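Local coordinates for hypothetical protein (Bacteroides caccae, PDB 4M8R) that is of unknown function but pairs an N-terminal Ig-like domain with a WD40-like, probably propeller-type domain and packs with further copies of itself, at residues V44-R49 and R80-K85; S88-F93 and V106-G111. All blocks are in the same frame, centred on the assembly; numbering follows the deposited sequence.

Contact 1 of 2, residues V44-R49 and R80-K85. With PO4 (phosphate ion), chain C.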
loop_
_atom_site.group_PDB
_atom_site.type_symbol
_atom_site.label_atom_id
_atom_site.label_comp_id
_atom_site.label_asym_id
_atom_site.label_seq_id
_atom_site.Cartn_x
_atom_site.Cartn_y
_atom_site.Cartn_z
ATOM N N VAL A 44 -31.033 -8.277 -12.594
ATOM C CA VAL A 44 -31.048 -6.891 -12.168
ATOM C C VAL A 44 -29.674 -6.528 -11.621
ATOM O O VAL A 44 -29.111 -7.263 -10.810
ATOM C CB VAL A 44 -32.135 -6.655 -11.103
ATOM C CG1 VAL A 44 -32.092 -5.226 -10.588
ATOM C CG2 VAL A 44 -33.516 -6.973 -11.672
ATOM N N ASP A 45 -29.150 -5.391 -12.078
ATOM C CA ASP A 45 -27.826 -4.897 -11.687
ATOM C C ASP A 45 -27.935 -3.582 -10.930
ATOM O O ASP A 45 -28.812 -2.765 -11.209
ATOM C CB ASP A 45 -26.964 -4.640 -12.928
ATOM C CG ASP A 45 -26.385 -5.901 -13.518
ATOM O OD1 ASP A 45 -25.950 -6.793 -12.749
ATOM O OD2 ASP A 45 -26.346 -5.986 -14.762
ATOM N N PHE A 46 -27.010 -3.384 -9.995
ATOM C CA PHE A 46 -26.871 -2.132 -9.267
ATOM C C PHE A 46 -25.597 -1.429 -9.697
ATOM O O PHE A 46 -24.582 -2.085 -9.935
ATOM C CB PHE A 46 -26.712 -2.398 -7.774
ATOM C CG PHE A 46 -27.922 -2.975 -7.104
ATOM C CD1 PHE A 46 -29.174 -2.401 -7.269
ATOM C CD2 PHE A 46 -27.788 -4.053 -6.237
ATOM C CE1 PHE A 46 -30.278 -2.917 -6.609
ATOM C CE2 PHE A 46 -28.887 -4.573 -5.581
ATOM C CZ PHE A 46 -30.134 -4.006 -5.767
ATOM N N ASP A 47 -25.649 -0.101 -9.776
ATOM C CA ASP A 47 -24.447 0.731 -9.808
ATOM C C ASP A 47 -24.500 1.669 -8.600
ATOM O O ASP A 47 -25.510 2.323 -8.365
ATOM C CB ASP A 47 -24.360 1.544 -11.109
ATOM C CG ASP A 47 -23.818 0.726 -12.300
ATOM O OD1 ASP A 47 -23.568 -0.497 -12.169
ATOM O OD2 ASP A 47 -23.634 1.319 -13.386
ATOM N N PHE A 48 -23.408 1.729 -7.842
ATOM C CA PHE A 48 -23.334 2.531 -6.621
ATOM C C PHE A 48 -22.426 3.743 -6.812
ATOM O O PHE A 48 -21.373 3.642 -7.442
ATOM C CB PHE A 48 -22.775 1.688 -5.467
ATOM C CG PHE A 48 -23.627 0.502 -5.103
ATOM C CD1 PHE A 48 -23.575 -0.664 -5.852
ATOM C CD2 PHE A 48 -24.444 0.537 -3.991
ATOM C CE1 PHE A 48 -24.344 -1.761 -5.510
ATOM C CE2 PHE A 48 -25.217 -0.552 -3.645
ATOM C CZ PHE A 48 -25.172 -1.701 -4.409
ATOM N N ARG A 49 -22.833 4.874 -6.246
ATOM C CA ARG A 49 -22.001 6.076 -6.188
ATOM C C ARG A 49 -22.064 6.650 -4.780
ATOM O O ARG A 49 -23.150 6.878 -4.264
ATOM C CB ARG A 49 -22.506 7.114 -7.177
ATOM C CG ARG A 49 -21.618 8.350 -7.285
ATOM C CD ARG A 49 -22.414 9.564 -7.745
ATOM N NE ARG A 49 -23.371 9.998 -6.728
ATOM C CZ ARG A 49 -24.279 10.955 -6.900
ATOM N NH1 ARG A 49 -24.369 11.606 -8.058
ATOM N NH2 ARG A 49 -25.107 11.259 -5.909
ATOM N N ARG A 80 -33.704 -7.526 -3.250
ATOM C CA ARG A 80 -33.238 -7.190 -1.908
ATOM C C ARG A 80 -32.078 -6.207 -1.999
ATOM O O ARG A 80 -31.191 -6.383 -2.819
ATOM C CB ARG A 80 -32.808 -8.453 -1.150
ATOM C CG ARG A 80 -32.724 -8.244 0.354
ATOM C CD ARG A 80 -32.533 -9.544 1.113
ATOM N NE ARG A 80 -33.721 -10.401 1.077
ATOM C CZ ARG A 80 -34.823 -10.226 1.816
ATOM N NH1 ARG A 80 -34.928 -9.207 2.669
ATOM N NH2 ARG A 80 -35.841 -11.079 1.696
HETATM N N MSE A 81 -32.098 -5.170 -1.168
HETATM C CA MSE A 81 -31.017 -4.187 -1.136
HETATM C C MSE A 81 -29.901 -4.745 -0.286
HETATM O O MSE A 81 -30.144 -5.279 0.797
HETATM C CB MSE A 81 -31.502 -2.849 -0.573
HETATM C CG MSE A 81 -32.671 -2.238 -1.353
HETATM SE SE MSE A 81 -32.253 -2.028 -3.269
HETATM C CE MSE A 81 -30.747 -0.779 -3.123
ATOM N N PRO A 82 -28.653 -4.643 -0.769
ATOM C CA PRO A 82 -27.522 -5.260 -0.082
ATOM C C PRO A 82 -26.934 -4.471 1.090
ATOM O O PRO A 82 -27.064 -3.245 1.162
ATOM C CB PRO A 82 -26.473 -5.360 -1.186
ATOM C CG PRO A 82 -26.759 -4.201 -2.070
ATOM C CD PRO A 82 -28.251 -4.054 -2.062
ATOM N N TYR A 83 -26.284 -5.208 1.986
ATOM C CA TYR A 83 -25.454 -4.642 3.045
ATOM C C TYR A 83 -24.040 -4.413 2.525
ATOM O O TYR A 83 -23.737 -4.739 1.381
ATOM C CB TYR A 83 -25.407 -5.598 4.246
ATOM C CG TYR A 83 -26.710 -5.706 5.005
ATOM C CD1 TYR A 83 -27.698 -6.600 4.608
ATOM C CD2 TYR A 83 -26.947 -4.917 6.126
ATOM C CE1 TYR A 83 -28.895 -6.696 5.301
ATOM C CE2 TYR A 83 -28.132 -5.010 6.827
ATOM C CZ TYR A 83 -29.104 -5.903 6.413
ATOM O OH TYR A 83 -30.288 -5.983 7.118
ATOM N N ARG A 84 -23.196 -3.833 3.375
ATOM C CA ARG A 84 -21.743 -3.717 3.167
ATOM C C ARG A 84 -21.293 -2.632 2.188
ATOM O O ARG A 84 -20.114 -2.563 1.850
ATOM C CB ARG A 84 -21.106 -5.070 2.798
ATOM C CG ARG A 84 -21.385 -6.164 3.815
ATOM C CD ARG A 84 -20.618 -7.442 3.529
ATOM N NE ARG A 84 -20.696 -8.352 4.671
ATOM C CZ ARG A 84 -21.730 -9.141 4.957
ATOM N NH1 ARG A 84 -22.810 -9.171 4.184
ATOM N NH2 ARG A 84 -21.685 -9.910 6.041
ATOM N N LYS A 85 -22.202 -1.769 1.751
ATOM C CA LYS A 85 -21.794 -0.574 1.021
ATOM C C LYS A 85 -22.031 0.645 1.900
ATOM O O LYS A 85 -22.852 0.604 2.809
ATOM C CB LYS A 85 -22.571 -0.422 -0.285
ATOM C CG LYS A 85 -22.779 -1.705 -1.071
ATOM C CD LYS A 85 -21.476 -2.356 -1.493
ATOM C CE LYS A 85 -21.749 -3.659 -2.235
ATOM N NZ LYS A 85 -22.593 -4.610 -1.455
HETATM P P PO4 C . -27.604 13.594 -7.498
HETATM O O1 PO4 C . -28.567 12.478 -7.858
HETATM O O2 PO4 C . -27.184 13.472 -6.056
HETATM O O3 PO4 C . -26.385 13.509 -8.368
HETATM O O4 PO4 C . -28.259 14.924 -7.759
#
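Strand 44-49 and the irregular segment 80-85 share no hydrogen bond; their backbones stay well apart, CA of Phe46 lying 9.4 Å from CA of Met81 and CA of Phe48 lying 8.4 Å from CA of Lys85, and side chains bridge the space. Phe46 and Phe48, two residues apart on the strand, both point at the loop. The Phe46 ring meets Pro82 obliquely, CE2 against CD at 3.6 Å, while the selenium of selenomethionine Met81 sits 3.8 Å from Phe46 CZ in a slanted Met-aromatic contact. The carbonyl O of Arg80 lies at the edge of the same ring. Phe48 has two partners: Pro82 CG touches CZ at the ring edge, and Lys85 CG lies over one face, 4.2 Å from the centroid, a CH-pi contact. Bends at chi2 (-61°) and chi4 (-55°) curl the lysine chain back, bringing Lys85 NZ within 3.1 Å of Tyr83 O as a hydrogen bond. On the opposite face of the sheet, Arg49 grips a phosphate ion edge-on through NH1 and NH2, with Arg213 of the second subunit also bonded to it. Strand 43-50 runs between strands 60-72 and 88-96, and Val31 of strand 30-36 packs on Met81.

Contact 2 of 2, residues S88-F93 and V106-G111. With PO4 (phosphate ion), chain D.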
loop_
_atom_site.group_PDB
_atom_site.type_symbol
_atom_site.label_atom_id
_atom_site.label_comp_id
_atom_site.label_asym_id
_atom_site.label_seq_id
_atom_site.Cartn_x
_atom_site.Cartn_y
_atom_site.Cartn_z
ATOM N N SER A 88 -25.245 5.302 -0.449
ATOM C CA SER A 88 -25.008 5.385 -1.884
ATOM C C SER A 88 -26.233 5.789 -2.675
ATOM O O SER A 88 -27.355 5.407 -2.345
ATOM C CB SER A 88 -24.558 4.023 -2.405
ATOM O OG SER A 88 -23.301 3.666 -1.878
ATOM N N ARG A 89 -25.993 6.549 -3.735
ATOM C CA ARG A 89 -26.934 6.657 -4.839
ATOM C C ARG A 89 -26.841 5.349 -5.623
ATOM O O ARG A 89 -25.774 5.014 -6.153
ATOM C CB ARG A 89 -26.569 7.838 -5.745
ATOM C CG ARG A 89 -27.191 7.817 -7.135
ATOM C CD ARG A 89 -26.660 8.978 -7.961
ATOM N NE ARG A 89 -27.232 9.050 -9.310
ATOM C CZ ARG A 89 -26.719 8.472 -10.398
ATOM N NH1 ARG A 89 -25.605 7.747 -10.341
ATOM N NH2 ARG A 89 -27.333 8.626 -11.564
ATOM N N VAL A 90 -27.950 4.618 -5.684
ATOM C CA VAL A 90 -27.986 3.329 -6.367
ATOM C C VAL A 90 -28.883 3.428 -7.590
ATOM O O VAL A 90 -30.064 3.753 -7.465
ATOM C CB VAL A 90 -28.518 2.218 -5.447
ATOM C CG1 VAL A 90 -28.554 0.882 -6.179
ATOM C CG2 VAL A 90 -27.657 2.118 -4.197
ATOM N N GLU A 91 -28.320 3.149 -8.763
ATOM C CA GLU A 91 -29.110 3.064 -9.979
ATOM C C GLU A 91 -29.372 1.598 -10.283
ATOM O O GLU A 91 -28.455 0.773 -10.230
ATOM C CB GLU A 91 -28.402 3.732 -11.153
ATOM C CG GLU A 91 -29.277 3.830 -12.395
ATOM C CD GLU A 91 -28.785 4.844 -13.410
ATOM O OE1 GLU A 91 -27.639 5.338 -13.281
ATOM O OE2 GLU A 91 -29.552 5.140 -14.352
ATOM N N ILE A 92 -30.633 1.294 -10.592
ATOM C CA ILE A 92 -31.111 -0.072 -10.762
ATOM C C ILE A 92 -31.384 -0.337 -12.237
ATOM O O ILE A 92 -32.166 0.377 -12.867
ATOM C CB ILE A 92 -32.391 -0.293 -9.936
ATOM C CG1 ILE A 92 -32.109 -0.015 -8.460
ATOM C CG2 ILE A 92 -32.915 -1.713 -10.100
ATOM C CD1 ILE A 92 -33.349 0.068 -7.601
ATOM N N PHE A 93 -30.734 -1.367 -12.777
ATOM C CA PHE A 93 -30.815 -1.696 -14.199
ATOM C C PHE A 93 -31.434 -3.066 -14.433
ATOM O O PHE A 93 -31.092 -4.030 -13.751
ATOM C CB PHE A 93 -29.413 -1.714 -14.815
ATOM C CG PHE A 93 -28.713 -0.392 -14.789
ATOM C CD1 PHE A 93 -28.876 0.513 -15.827
ATOM C CD2 PHE A 93 -27.870 -0.059 -13.740
ATOM C CE1 PHE A 93 -28.222 1.729 -15.811
ATOM C CE2 PHE A 93 -27.213 1.158 -13.717
ATOM C CZ PHE A 93 -27.390 2.053 -14.753
ATOM N N VAL A 106 -32.397 4.891 -6.256
ATOM C CA VAL A 106 -32.754 5.008 -4.853
ATOM C C VAL A 106 -31.547 5.468 -4.074
ATOM O O VAL A 106 -30.419 5.367 -4.548
ATOM C CB VAL A 106 -33.260 3.678 -4.259
ATOM C CG1 VAL A 106 -34.551 3.250 -4.934
ATOM C CG2 VAL A 106 -32.213 2.578 -4.374
ATOM N N LEU A 107 -31.795 6.005 -2.887
ATOM C CA LEU A 107 -30.734 6.338 -1.955
ATOM C C LEU A 107 -30.697 5.222 -0.922
ATOM O O LEU A 107 -31.685 4.981 -0.221
ATOM C CB LEU A 107 -31.005 7.688 -1.298
ATOM C CG LEU A 107 -29.960 8.204 -0.302
ATOM C CD1 LEU A 107 -28.579 8.279 -0.934
ATOM C CD2 LEU A 107 -30.370 9.570 0.227
ATOM N N LEU A 108 -29.571 4.522 -0.852
ATOM C CA LEU A 108 -29.420 3.379 0.044
ATOM C C LEU A 108 -28.644 3.807 1.280
ATOM O O LEU A 108 -27.513 4.275 1.172
ATOM C CB LEU A 108 -28.679 2.244 -0.670
ATOM C CG LEU A 108 -28.486 0.935 0.097
ATOM C CD1 LEU A 108 -29.821 0.303 0.458
ATOM C CD2 LEU A 108 -27.651 -0.023 -0.729
ATOM N N ALA A 109 -29.247 3.641 2.451
ATOM C CA ALA A 109 -28.604 4.032 3.703
ATOM C C ALA A 109 -27.370 3.176 3.949
ATOM O O ALA A 109 -27.252 2.087 3.403
ATOM C CB ALA A 109 -29.577 3.905 4.864
ATOM N N ASP A 110 -26.459 3.676 4.778
ATOM C CA ASP A 110 -25.200 3.000 5.050
ATOM C C ASP A 110 -25.432 1.556 5.500
ATOM O O ASP A 110 -26.256 1.298 6.368
ATOM C CB ASP A 110 -24.397 3.759 6.115
ATOM C CG ASP A 110 -23.018 3.149 6.351
ATOM O OD1 ASP A 110 -22.920 2.165 7.106
ATOM O OD2 ASP A 110 -22.030 3.644 5.784
ATOM N N GLY A 111 -24.703 0.626 4.894
ATOM C CA GLY A 111 -24.766 -0.781 5.285
ATOM C C GLY A 111 -23.424 -1.346 5.716
ATOM O O GLY A 111 -23.234 -2.560 5.729
HETATM P P PO4 D . -29.475 10.886 -13.642
HETATM O O1 PO4 D . -29.227 9.622 -14.431
HETATM O O2 PO4 D . -28.973 10.749 -12.224
HETATM O O3 PO4 D . -28.775 12.060 -14.282
HETATM O O4 PO4 D . -30.964 11.111 -13.617
#
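Four backbone hydrogen bonds tie strand 88-93 to strand 106-108 in antiparallel register. Ser88 and Leu108 form one hydrogen-bonded pair, with Leu108 N to Ser88 O at 2.8 Å and Ser88 N to Leu108 O at 3.0 Å; Val90 and Val106 form the next, with Val90 N to Val106 O at 2.8 Å and Val106 N to Val90 O at 2.9 Å. Between them Arg89 faces Leu107 as a non-hydrogen-bonded pair. The arginine chain is extended from CG to NE, with CG anti to the backbone N (chi1 162°), and carries the guanidinium out to a phosphate ion, where NH2 bonds O2 at 2.8 Å along a bent path (147°). Lys105, together with Arg213 and Asn238 of the second subunit, also holds this ion, while Arg89 NH1 bonds the backbone O of that Asn238. A leucine in place of Arg89 would probably leave the phosphate with one positive partner fewer and the carbonyl of Asn238 in the second subunit without this donor. Leu107 folds CD1 back over the strand to 3.4 Å from Ser88 O. On the sheet face bearing Val90, Val106 and Leu108, Val90 CG2 meets Leu108 CB at 3.7 Å, and Val90 CB lies 3.9 Å from Val106 CG2; Ile92 CD1 reaches that same methyl more loosely. The pairing belongs to the beta hairpin of strands 88-96 and 99-108, which lies between strand 43-50 and the short strand 24-25, with Met81 packing on the Val90, Val106 and Leu108 side chains.

In the fold
Contacts 1 and 2 lie in the same Ig-like domain, their centres about 6 Å apart, and share a sheet in which strands 43-50 and 88-96 are neighbours. Phe46 CD1 packs 3.5 Å from Val90 CG1, so the apolar packing of contact 1 continues into the valine and leucine face of contact 2. The loop ends meet as well: Arg84 N lies 2.7 Å from Gly111 O and Lys85 O lies 2.8 Å from Gly111 N, both probable hydrogen bonds. Each contact also carries an arginine to a phosphate ion, probably from the crystallisation liquor, and Arg213 of the second subunit is hydrogen-bonded to both ions, so the face of the sheet bearing Arg49 and Arg89 lies at a subunit interface.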